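Local coordinates for protein TRAP dicarboxylate transporter, DctP subunit (Anaerococcus prevoti, PDB 4N91) that binds D-glucuronate in its alpha and beta forms and probably serves as the solute-binding subunit of a TRAP transporter, at residues V35-S40 against I66-S71; A151-F156 against Y234-M239; K161-P166 against K301-A306. One frame throughout, in Å; residues are numbered along the deposited sequence.

Contact 1 (V35-S40 against I66-S71); sequences VGHNQS and IQVYPS. With BDP (beta-D-glucopyranuronic acid), chain C.
V35 and G36 pair in parallel with V68 and Y69, joining strand 31-36 to the neighbouring strand 64-69 at one margin of the five-stranded sheet. The evidence is a run of backbone bonds: V35 N to Q67 O at 2.9 Å, Y69 N to V35 O at 2.7 Å, and H37 N to Y69 O at 3.1 Å. Past the strand ends the two segments stay together through S71 N, which reaches Q39 O at 2.7 Å; this bond is bent (139° at the hydrogen), its donor lying above the carbonyl plane. V35 and V68 point to the same side of the sheet, where CG2 of V35 meets CG2 of I66.

H37 fills the turn between strand and pocket. With its CG lodged between backbone N and carbonyl carbon (chi1 70°), the imidazole swings over to P70, whose CA sits over one ring face, 3.7 Å from the centroid. V68 CG1 approaches the same ring at its edge. Both ring nitrogens are engaged: ND1 accepts Q39 N at 3.1 Å, while NE2 bonds to H46 of helix 44-60. The ring thus ties its own turn to the helix that connects the two strands.

The turn delivers the next residues to the sugar. N38 ND2 donates to O4 of beta-D-glucuronate at 3.1 Å, and Q39 NE2 lies 2.9 Å from its O2. Q77 and R175 also bond to the ligand. Strand 31-36, helix 44-60 and strand 64-69 form a beta-alpha-beta unit, with ligand-binding residues in the loop after its first strand, within a periplasmic-binding-protein fold.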
loop_
_atom_site.group_PDB
_atom_site.type_symbol
_atom_site.label_atom_id
_atom_site.label_comp_id
_atom_site.label_asym_id
_atom_site.label_seq_id
_atom_site.Cartn_x
_atom_site.Cartn_y
_atom_site.Cartn_z
ATOM N N VAL A 35 -15.235 -8.927 3.603
ATOM C CA VAL A 35 -13.886 -8.406 3.667
ATOM C C VAL A 35 -13.316 -8.497 2.261
ATOM O O VAL A 35 -13.353 -9.564 1.626
ATOM C CB VAL A 35 -12.999 -9.243 4.597
ATOM C CG1 VAL A 35 -11.597 -8.640 4.656
ATOM C CG2 VAL A 35 -13.624 -9.361 5.996
ATOM N N GLY A 36 -12.848 -7.376 1.740
ATOM C CA GLY A 36 -12.287 -7.379 0.411
ATOM C C GLY A 36 -10.853 -6.938 0.285
ATOM O O GLY A 36 -10.359 -6.096 1.040
ATOM N N HIS A 37 -10.187 -7.480 -0.732
ATOM C CA HIS A 37 -8.879 -7.006 -1.128
ATOM C C HIS A 37 -8.622 -7.313 -2.603
ATOM O O HIS A 37 -9.428 -8.000 -3.232
ATOM C CB HIS A 37 -7.791 -7.589 -0.228
ATOM C CG HIS A 37 -7.568 -9.055 -0.417
ATOM N ND1 HIS A 37 -6.695 -9.546 -1.357
ATOM C CD2 HIS A 37 -8.121 -10.135 0.182
ATOM C CE1 HIS A 37 -6.695 -10.862 -1.322
ATOM N NE2 HIS A 37 -7.529 -11.242 -0.373
ATOM N N ASN A 38 -7.551 -6.760 -3.167
ATOM C CA ASN A 38 -7.326 -6.818 -4.602
ATOM C C ASN A 38 -6.220 -7.762 -5.052
ATOM O O ASN A 38 -5.817 -7.740 -6.208
ATOM C CB ASN A 38 -7.071 -5.419 -5.159
ATOM C CG ASN A 38 -5.731 -4.842 -4.753
ATOM O OD1 ASN A 38 -4.975 -5.438 -3.994
ATOM N ND2 ASN A 38 -5.428 -3.660 -5.284
ATOM N N GLN A 39 -5.714 -8.567 -4.131
ATOM C CA GLN A 39 -4.572 -9.464 -4.380
ATOM C C GLN A 39 -5.024 -10.878 -4.685
ATOM O O GLN A 39 -6.156 -11.274 -4.417
ATOM C CB GLN A 39 -3.623 -9.497 -3.184
ATOM C CG GLN A 39 -3.160 -8.106 -2.721
ATOM C CD GLN A 39 -2.108 -7.477 -3.605
ATOM O OE1 GLN A 39 -1.792 -7.946 -4.711
ATOM N NE2 GLN A 39 -1.550 -6.389 -3.115
ATOM N N SER A 40 -4.104 -11.666 -5.221
ATOM C CA SER A 40 -4.385 -13.063 -5.448
ATOM C C SER A 40 -4.519 -13.836 -4.145
ATOM O O SER A 40 -4.107 -13.377 -3.052
ATOM C CB SER A 40 -3.267 -13.678 -6.269
ATOM O OG SER A 40 -2.172 -14.043 -5.468
ATOM N N ILE A 66 -17.163 -14.792 8.492
ATOM C CA ILE A 66 -16.287 -13.846 7.794
ATOM C C ILE A 66 -16.020 -14.350 6.380
ATOM O O ILE A 66 -15.562 -15.474 6.193
ATOM C CB ILE A 66 -14.983 -13.628 8.589
ATOM C CG1 ILE A 66 -15.293 -12.796 9.840
ATOM C CG2 ILE A 66 -13.931 -12.952 7.742
ATOM C CD1 ILE A 66 -14.168 -12.716 10.828
ATOM N N GLN A 67 -16.341 -13.530 5.377
ATOM C CA GLN A 67 -16.124 -13.915 3.990
ATOM C C GLN A 67 -15.099 -13.016 3.321
ATOM O O GLN A 67 -15.268 -11.805 3.296
ATOM C CB GLN A 67 -17.443 -13.862 3.237
ATOM C CG GLN A 67 -18.446 -14.846 3.783
ATOM C CD GLN A 67 -19.793 -14.752 3.103
ATOM O OE1 GLN A 67 -20.019 -13.890 2.249
ATOM N NE2 GLN A 67 -20.713 -15.635 3.499
ATOM N N VAL A 68 -14.033 -13.623 2.799
ATOM C CA VAL A 68 -12.920 -12.873 2.239
ATOM C C VAL A 68 -13.014 -12.950 0.717
ATOM O O VAL A 68 -13.111 -14.026 0.147
ATOM C CB VAL A 68 -11.556 -13.402 2.727
ATOM C CG1 VAL A 68 -10.409 -12.576 2.120
ATOM C CG2 VAL A 68 -11.478 -13.404 4.221
ATOM N N TYR A 69 -13.034 -11.786 0.074
ATOM C CA TYR A 69 -13.150 -11.673 -1.360
ATOM C C TYR A 69 -11.849 -11.139 -1.961
ATOM O O TYR A 69 -11.589 -9.923 -1.941
ATOM C CB TYR A 69 -14.302 -10.726 -1.725
ATOM C CG TYR A 69 -15.673 -11.224 -1.327
ATOM C CD1 TYR A 69 -16.153 -11.058 -0.041
ATOM C CD2 TYR A 69 -16.495 -11.860 -2.260
ATOM C CE1 TYR A 69 -17.404 -11.515 0.327
ATOM C CE2 TYR A 69 -17.749 -12.325 -1.889
ATOM C CZ TYR A 69 -18.184 -12.155 -0.595
ATOM O OH TYR A 69 -19.434 -12.597 -0.210
ATOM N N PRO A 70 -11.032 -12.034 -2.531
ATOM C CA PRO A 70 -9.751 -11.612 -3.089
ATOM C C PRO A 70 -9.888 -11.047 -4.504
ATOM O O PRO A 70 -11.001 -10.944 -5.020
ATOM C CB PRO A 70 -8.966 -12.920 -3.136
ATOM C CG PRO A 70 -10.017 -13.918 -3.478
ATOM C CD PRO A 70 -11.236 -13.488 -2.681
ATOM N N SER A 71 -8.753 -10.666 -5.086
ATOM C CA SER A 71 -8.627 -10.370 -6.526
ATOM C C SER A 71 -9.721 -9.479 -7.117
ATOM O O SER A 71 -10.258 -9.715 -8.234
ATOM C CB SER A 71 -8.510 -11.678 -7.299
ATOM O OG SER A 71 -9.606 -12.504 -7.013
HETATM C C1 BDP C . 0.511 -3.005 -4.079
HETATM C C2 BDP C . -0.319 -2.714 -2.914
HETATM C C3 BDP C . -1.766 -2.651 -3.308
HETATM C C4 BDP C . -1.990 -1.647 -4.302
HETATM C C5 BDP C . -1.106 -1.901 -5.460
HETATM C C6 BDP C . -1.184 -0.762 -6.509
HETATM O O2 BDP C . -0.212 -3.976 -2.144
HETATM O O3 BDP C . -2.594 -2.397 -2.126
HETATM O O4 BDP C . -3.261 -1.531 -4.691
HETATM O O5 BDP C . 0.301 -1.968 -5.039
HETATM O O6A BDP C . -2.330 -0.515 -6.944
HETATM O O1 BDP C . 1.885 -2.772 -3.679
HETATM O O6B BDP C . -0.123 -0.332 -7.015
#

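Contact 2 (A151-F156 against Y234-M239); sequences AGSRSF and YDMHQM. With BDP (beta-D-glucopyranuronic acid), chain C.
The carbonyl oxygen of R154 is approached by three groups of segment 234-239. H237 N makes a weak bond to it (3.0 Å, 128° at the hydrogen), M236 CA adds a CH...O contact at 3.3 Å, and the H237 imidazole lies with one face against it, the oxygen over the ring centre. Straighter is the bond made by the amide of the same residue, R154 N to Q238 O at 2.8 Å, which faces the same strand.

S155 and F156 continue the link through side-chain acceptors. S155 OG takes M236 N at 2.9 Å, and D235 OD1 takes F156 N at 3.0 Å, nearly along its C-O axis. The other carboxylate oxygen, D235 OD2, receives H237 ND1, at a length (2.5 Å) so short that its exact value is doubtful; with NE2 bonded to E214, both ring nitrogens have a partner. H237 CE1 in turn lies over the centre of the F156 ring, the two planes inclined by 41°.

These strands, 154-158 and 231-238, are neighbours in the four-stranded mixed sheet, running roughly antiparallel but splayed, and from here R154 reaches the ligand. Its chain, bent at chi3 (71°), carries the guanidinium to beta-D-glucuronate edge-on: NH2 donates to O6B at 3.0 Å, NH1 to the ring oxygen O5 and, weakly, to O6B. NE forms a salt bridge with E214, so one glutamate braces both R154 and H237, probably helping to orient the arginine toward the sugar's carboxylate.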
loop_
_atom_site.group_PDB
_atom_site.type_symbol
_atom_site.label_atom_id
_atom_site.label_comp_id
_atom_site.label_asym_id
_atom_site.label_seq_id
_atom_site.Cartn_x
_atom_site.Cartn_y
_atom_site.Cartn_z
ATOM N N ALA A 151 3.821 -3.699 2.327
ATOM C CA ALA A 151 3.881 -3.775 0.866
ATOM C C ALA A 151 5.283 -3.396 0.375
ATOM O O ALA A 151 5.460 -2.959 -0.762
ATOM C CB ALA A 151 2.824 -2.891 0.245
ATOM N N GLY A 152 6.298 -3.581 1.219
ATOM C CA GLY A 152 7.671 -3.343 0.791
ATOM C C GLY A 152 7.911 -1.925 0.325
ATOM O O GLY A 152 7.290 -0.995 0.829
ATOM N N SER A 153 8.818 -1.752 -0.635
ATOM C CA SER A 153 9.102 -0.447 -1.203
ATOM C C SER A 153 8.745 -0.449 -2.690
ATOM O O SER A 153 8.714 -1.504 -3.320
ATOM C CB SER A 153 10.585 -0.070 -1.039
ATOM O OG SER A 153 11.408 -0.929 -1.802
ATOM N N ARG A 154 8.451 0.736 -3.218
ATOM C CA ARG A 154 8.061 0.886 -4.606
ATOM C C ARG A 154 9.214 1.435 -5.424
ATOM O O ARG A 154 9.857 2.415 -5.042
ATOM C CB ARG A 154 6.846 1.803 -4.724
ATOM C CG ARG A 154 5.654 1.254 -3.949
ATOM C CD ARG A 154 4.480 2.124 -3.997
ATOM N NE ARG A 154 3.797 2.181 -5.294
ATOM C CZ ARG A 154 2.747 1.444 -5.627
ATOM N NH1 ARG A 154 2.263 0.527 -4.790
ATOM N NH2 ARG A 154 2.177 1.626 -6.811
ATOM N N SER A 155 9.483 0.778 -6.541
ATOM C CA SER A 155 10.520 1.164 -7.471
ATOM C C SER A 155 9.998 1.074 -8.900
ATOM O O SER A 155 9.085 0.294 -9.162
ATOM C CB SER A 155 11.683 0.194 -7.361
ATOM O OG SER A 155 12.411 0.397 -6.164
ATOM N N PHE A 156 10.652 1.782 -9.829
ATOM C CA PHE A 156 10.243 1.791 -11.237
ATOM C C PHE A 156 10.590 0.510 -11.976
ATOM O O PHE A 156 11.683 -0.050 -11.820
ATOM C CB PHE A 156 10.878 2.991 -11.946
ATOM C CG PHE A 156 10.336 4.304 -11.470
ATOM C CD1 PHE A 156 9.037 4.648 -11.732
ATOM C CD2 PHE A 156 11.128 5.191 -10.738
ATOM C CE1 PHE A 156 8.511 5.843 -11.258
ATOM C CE2 PHE A 156 10.612 6.371 -10.282
ATOM C CZ PHE A 156 9.307 6.699 -10.531
ATOM N N TYR A 234 15.863 -0.283 -8.624
ATOM C CA TYR A 234 15.616 -0.054 -7.215
ATOM C C TYR A 234 15.870 1.378 -6.756
ATOM O O TYR A 234 16.787 1.641 -5.958
ATOM C CB TYR A 234 16.463 -1.017 -6.395
ATOM C CG TYR A 234 15.919 -2.431 -6.223
ATOM C CD1 TYR A 234 14.885 -2.686 -5.332
ATOM C CD2 TYR A 234 16.458 -3.510 -6.898
ATOM C CE1 TYR A 234 14.402 -3.945 -5.134
ATOM C CE2 TYR A 234 15.959 -4.794 -6.710
ATOM C CZ TYR A 234 14.939 -4.998 -5.805
ATOM O OH TYR A 234 14.469 -6.258 -5.577
ATOM N N ASP A 235 15.066 2.301 -7.257
ATOM C CA ASP A 235 15.144 3.670 -6.780
ATOM C C ASP A 235 14.452 3.802 -5.414
ATOM O O ASP A 235 14.731 4.738 -4.669
ATOM C CB ASP A 235 14.561 4.637 -7.790
ATOM C CG ASP A 235 13.068 4.503 -7.930
ATOM O OD1 ASP A 235 12.635 3.404 -8.314
ATOM O OD2 ASP A 235 12.334 5.489 -7.664
HETATM N N MSE A 236 13.550 2.864 -5.113
HETATM C CA MSE A 236 12.871 2.754 -3.806
HETATM C C MSE A 236 12.308 4.095 -3.292
HETATM O O MSE A 236 12.588 4.541 -2.156
HETATM C CB MSE A 236 13.822 2.101 -2.788
HETATM C CG MSE A 236 14.182 0.672 -3.160
HETATM SE SE MSE A 236 15.571 -0.094 -2.027
HETATM C CE MSE A 236 14.508 -0.215 -0.403
ATOM N N HIS A 237 11.462 4.712 -4.110
ATOM C CA HIS A 237 11.006 6.069 -3.839
ATOM C C HIS A 237 10.009 6.170 -2.709
ATOM O O HIS A 237 9.913 7.223 -2.073
ATOM C CB HIS A 237 10.441 6.751 -5.084
ATOM C CG HIS A 237 9.515 5.899 -5.892
ATOM N ND1 HIS A 237 9.925 5.272 -7.045
ATOM C CD2 HIS A 237 8.201 5.605 -5.753
ATOM C CE1 HIS A 237 8.918 4.604 -7.568
ATOM N NE2 HIS A 237 7.859 4.791 -6.810
ATOM N N GLN A 238 9.270 5.102 -2.445
ATOM C CA GLN A 238 8.286 5.120 -1.361
ATOM C C GLN A 238 8.199 3.780 -0.666
ATOM O O GLN A 238 8.501 2.718 -1.262
ATOM C CB GLN A 238 6.888 5.459 -1.849
ATOM C CG GLN A 238 6.698 6.842 -2.406
ATOM C CD GLN A 238 5.407 6.917 -3.185
ATOM O OE1 GLN A 238 5.174 6.155 -4.162
ATOM N NE2 GLN A 238 4.538 7.796 -2.756
HETATM N N MSE A 239 7.784 3.842 0.604
HETATM C CA MSE A 239 7.361 2.673 1.358
HETATM C C MSE A 239 5.939 2.971 1.787
HETATM O O MSE A 239 5.709 3.710 2.745
HETATM C CB MSE A 239 8.253 2.388 2.558
HETATM C CG MSE A 239 9.669 2.234 2.165
HETATM SE SE MSE A 239 10.763 1.745 3.695
HETATM C CE MSE A 239 10.643 -0.221 3.475
HETATM C C1 BDP C . 0.511 -3.005 -4.079
HETATM C C2 BDP C . -0.319 -2.714 -2.914
HETATM C C3 BDP C . -1.766 -2.651 -3.308
HETATM C C4 BDP C . -1.990 -1.647 -4.302
HETATM C C5 BDP C . -1.106 -1.901 -5.460
HETATM C C6 BDP C . -1.184 -0.762 -6.509
HETATM O O2 BDP C . -0.212 -3.976 -2.144
HETATM O O3 BDP C . -2.594 -2.397 -2.126
HETATM O O4 BDP C . -3.261 -1.531 -4.691
HETATM O O5 BDP C . 0.301 -1.968 -5.039
HETATM O O6A BDP C . -2.330 -0.515 -6.944
HETATM O O1 BDP C . 1.885 -2.772 -3.679
HETATM O O6B BDP C . -0.123 -0.332 -7.015
#

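Contact 3 (K161-P166 against K301-A306); sequences KPVNSP and KPFVDA
V163 is the first residue of segment 161-166 to meet the helix: its CG1, anti to the backbone N (chi1 178°), abuts the edge of the F303 ring, 3.9 Å from CZ. N164 follows with its backbone, the carbonyl oxygen lying 3.9 Å from F303 CE2 while its CB points away from the helix. S165 adds CA, 3.6 Å from F303 CZ. D168 OD2 accepts the amides of both N164 and S165, which probably helps to set the path of the chain as it passes the ring.

The contact therefore packs the loop between strands 154-158 and 173-176 against the first turn of helix 301-317, and F303 reaches on from that turn to D235 of strand 231-238 and to Y113.

P166 comes last and lies flat above the phenylalanine. Its CD stands over the ring centre in a CH-pi contact, 3.8 Å from the centroid and only 5° off the normal. The same CD touches P302 CB at 3.8 Å, and CG reaches A306 CB at 4.2 Å, one helical turn further on. CG also rests 3.6 Å from P302 O, an oxygen already bonded to A306 N within the helix.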
loop_
_atom_site.group_PDB
_atom_site.type_symbol
_atom_site.label_atom_id
_atom_site.label_comp_id
_atom_site.label_asym_id
_atom_site.label_seq_id
_atom_site.Cartn_x
_atom_site.Cartn_y
_atom_site.Cartn_z
ATOM N N LYS A 161 13.197 0.607 -21.968
ATOM C CA LYS A 161 14.469 1.211 -21.616
ATOM C C LYS A 161 14.678 1.193 -20.124
ATOM O O LYS A 161 13.774 1.520 -19.354
ATOM C CB LYS A 161 14.551 2.646 -22.116
ATOM C CG LYS A 161 14.524 2.773 -23.632
ATOM C CD LYS A 161 13.678 3.958 -24.047
ATOM C CE LYS A 161 12.310 3.893 -23.373
ATOM N NZ LYS A 161 11.212 4.291 -24.283
ATOM N N PRO A 162 15.890 0.835 -19.709
ATOM C CA PRO A 162 16.179 0.817 -18.284
ATOM C C PRO A 162 16.193 2.211 -17.673
ATOM O O PRO A 162 16.585 3.180 -18.321
ATOM C CB PRO A 162 17.581 0.182 -18.225
ATOM C CG PRO A 162 18.170 0.427 -19.554
ATOM C CD PRO A 162 17.041 0.355 -20.510
ATOM N N VAL A 163 15.787 2.297 -16.419
ATOM C CA VAL A 163 15.840 3.555 -15.675
ATOM C C VAL A 163 17.075 3.571 -14.780
ATOM O O VAL A 163 17.222 2.748 -13.863
ATOM C CB VAL A 163 14.552 3.743 -14.850
ATOM C CG1 VAL A 163 14.626 5.030 -14.037
ATOM C CG2 VAL A 163 13.339 3.728 -15.782
ATOM N N ASN A 164 17.983 4.484 -15.085
ATOM C CA ASN A 164 19.171 4.710 -14.265
ATOM C C ASN A 164 19.138 6.023 -13.464
ATOM O O ASN A 164 19.821 6.153 -12.440
ATOM C CB ASN A 164 20.393 4.692 -15.153
ATOM C CG ASN A 164 20.594 3.349 -15.812
ATOM O OD1 ASN A 164 20.454 3.200 -17.038
ATOM N ND2 ASN A 164 20.896 2.358 -15.001
ATOM N N SER A 165 18.364 6.981 -13.959
ATOM C CA SER A 165 18.188 8.268 -13.293
ATOM C C SER A 165 16.858 8.851 -13.748
ATOM O O SER A 165 16.237 8.353 -14.682
ATOM C CB SER A 165 19.327 9.219 -13.631
ATOM O OG SER A 165 19.237 9.621 -14.980
ATOM N N PRO A 166 16.408 9.916 -13.086
ATOM C CA PRO A 166 15.134 10.532 -13.444
ATOM C C PRO A 166 14.992 10.891 -14.919
ATOM O O PRO A 166 13.893 10.739 -15.456
ATOM C CB PRO A 166 15.100 11.783 -12.543
ATOM C CG PRO A 166 15.858 11.376 -11.361
ATOM C CD PRO A 166 16.994 10.532 -11.886
ATOM N N LYS A 301 20.393 9.206 -5.117
ATOM C CA LYS A 301 20.461 10.652 -4.840
ATOM C C LYS A 301 19.766 11.537 -5.891
ATOM O O LYS A 301 19.043 12.471 -5.534
ATOM C CB LYS A 301 21.907 11.107 -4.627
ATOM C CG LYS A 301 22.009 12.607 -4.365
ATOM C CD LYS A 301 23.340 13.002 -3.731
ATOM C CE LYS A 301 23.418 14.508 -3.555
ATOM N NZ LYS A 301 22.326 15.025 -2.697
ATOM N N PRO A 302 19.951 11.242 -7.191
ATOM C CA PRO A 302 19.260 12.105 -8.153
ATOM C C PRO A 302 17.727 12.013 -8.063
ATOM O O PRO A 302 17.038 13.005 -8.327
ATOM C CB PRO A 302 19.776 11.607 -9.497
ATOM C CG PRO A 302 21.119 11.072 -9.190
ATOM C CD PRO A 302 20.976 10.415 -7.842
ATOM N N PHE A 303 17.199 10.855 -7.679
ATOM C CA PHE A 303 15.751 10.715 -7.501
ATOM C C PHE A 303 15.323 11.533 -6.280
ATOM O O PHE A 303 14.368 12.297 -6.332
ATOM C CB PHE A 303 15.339 9.254 -7.344
ATOM C CG PHE A 303 15.559 8.418 -8.582
ATOM C CD1 PHE A 303 14.545 8.255 -9.518
ATOM C CD2 PHE A 303 16.767 7.795 -8.805
ATOM C CE1 PHE A 303 14.731 7.503 -10.653
ATOM C CE2 PHE A 303 16.970 7.018 -9.951
ATOM C CZ PHE A 303 15.943 6.868 -10.873
ATOM N N VAL A 304 16.067 11.391 -5.187
ATOM C CA VAL A 304 15.767 12.111 -3.946
ATOM C C VAL A 304 15.711 13.599 -4.232
ATOM O O VAL A 304 14.766 14.274 -3.862
ATOM C CB VAL A 304 16.831 11.823 -2.877
ATOM C CG1 VAL A 304 16.606 12.685 -1.645
ATOM C CG2 VAL A 304 16.823 10.336 -2.501
ATOM N N ASP A 305 16.721 14.109 -4.926
ATOM C CA ASP A 305 16.814 15.543 -5.170
ATOM C C ASP A 305 15.691 16.030 -6.095
ATOM O O ASP A 305 15.138 17.125 -5.890
ATOM C CB ASP A 305 18.190 15.883 -5.760
ATOM C CG ASP A 305 19.328 15.704 -4.747
ATOM O OD1 ASP A 305 19.060 15.614 -3.534
ATOM O OD2 ASP A 305 20.495 15.652 -5.168
ATOM N N ALA A 306 15.319 15.215 -7.083
ATOM C CA ALA A 306 14.273 15.595 -8.030
ATOM C C ALA A 306 12.920 15.733 -7.350
ATOM O O ALA A 306 12.121 16.588 -7.727
ATOM C CB ALA A 306 14.157 14.583 -9.159
#

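From the N terminus, contact 1 comes first and is complete by residue 71, closing the short excursion through helix 44-60 between two neighbouring strands of the five-stranded sheet. Contacts 2 and 3 open later and cross: segment 161-166 lies between the two segments of contact 2, while its partner 301-306 lies beyond both. Contact 2 closes a loop of 77 residues, bringing together two strands of the four-stranded sheet, and contact 3 closes a longer one, of 134 residues, setting helix 301-317 beside that sheet. These two touch, D235 CB lying 4.0 Å from F303 CD2. Contact 1 sits on the other side of the chain's centre, yet contacts 1 and 2 reach the same bound glucuronate.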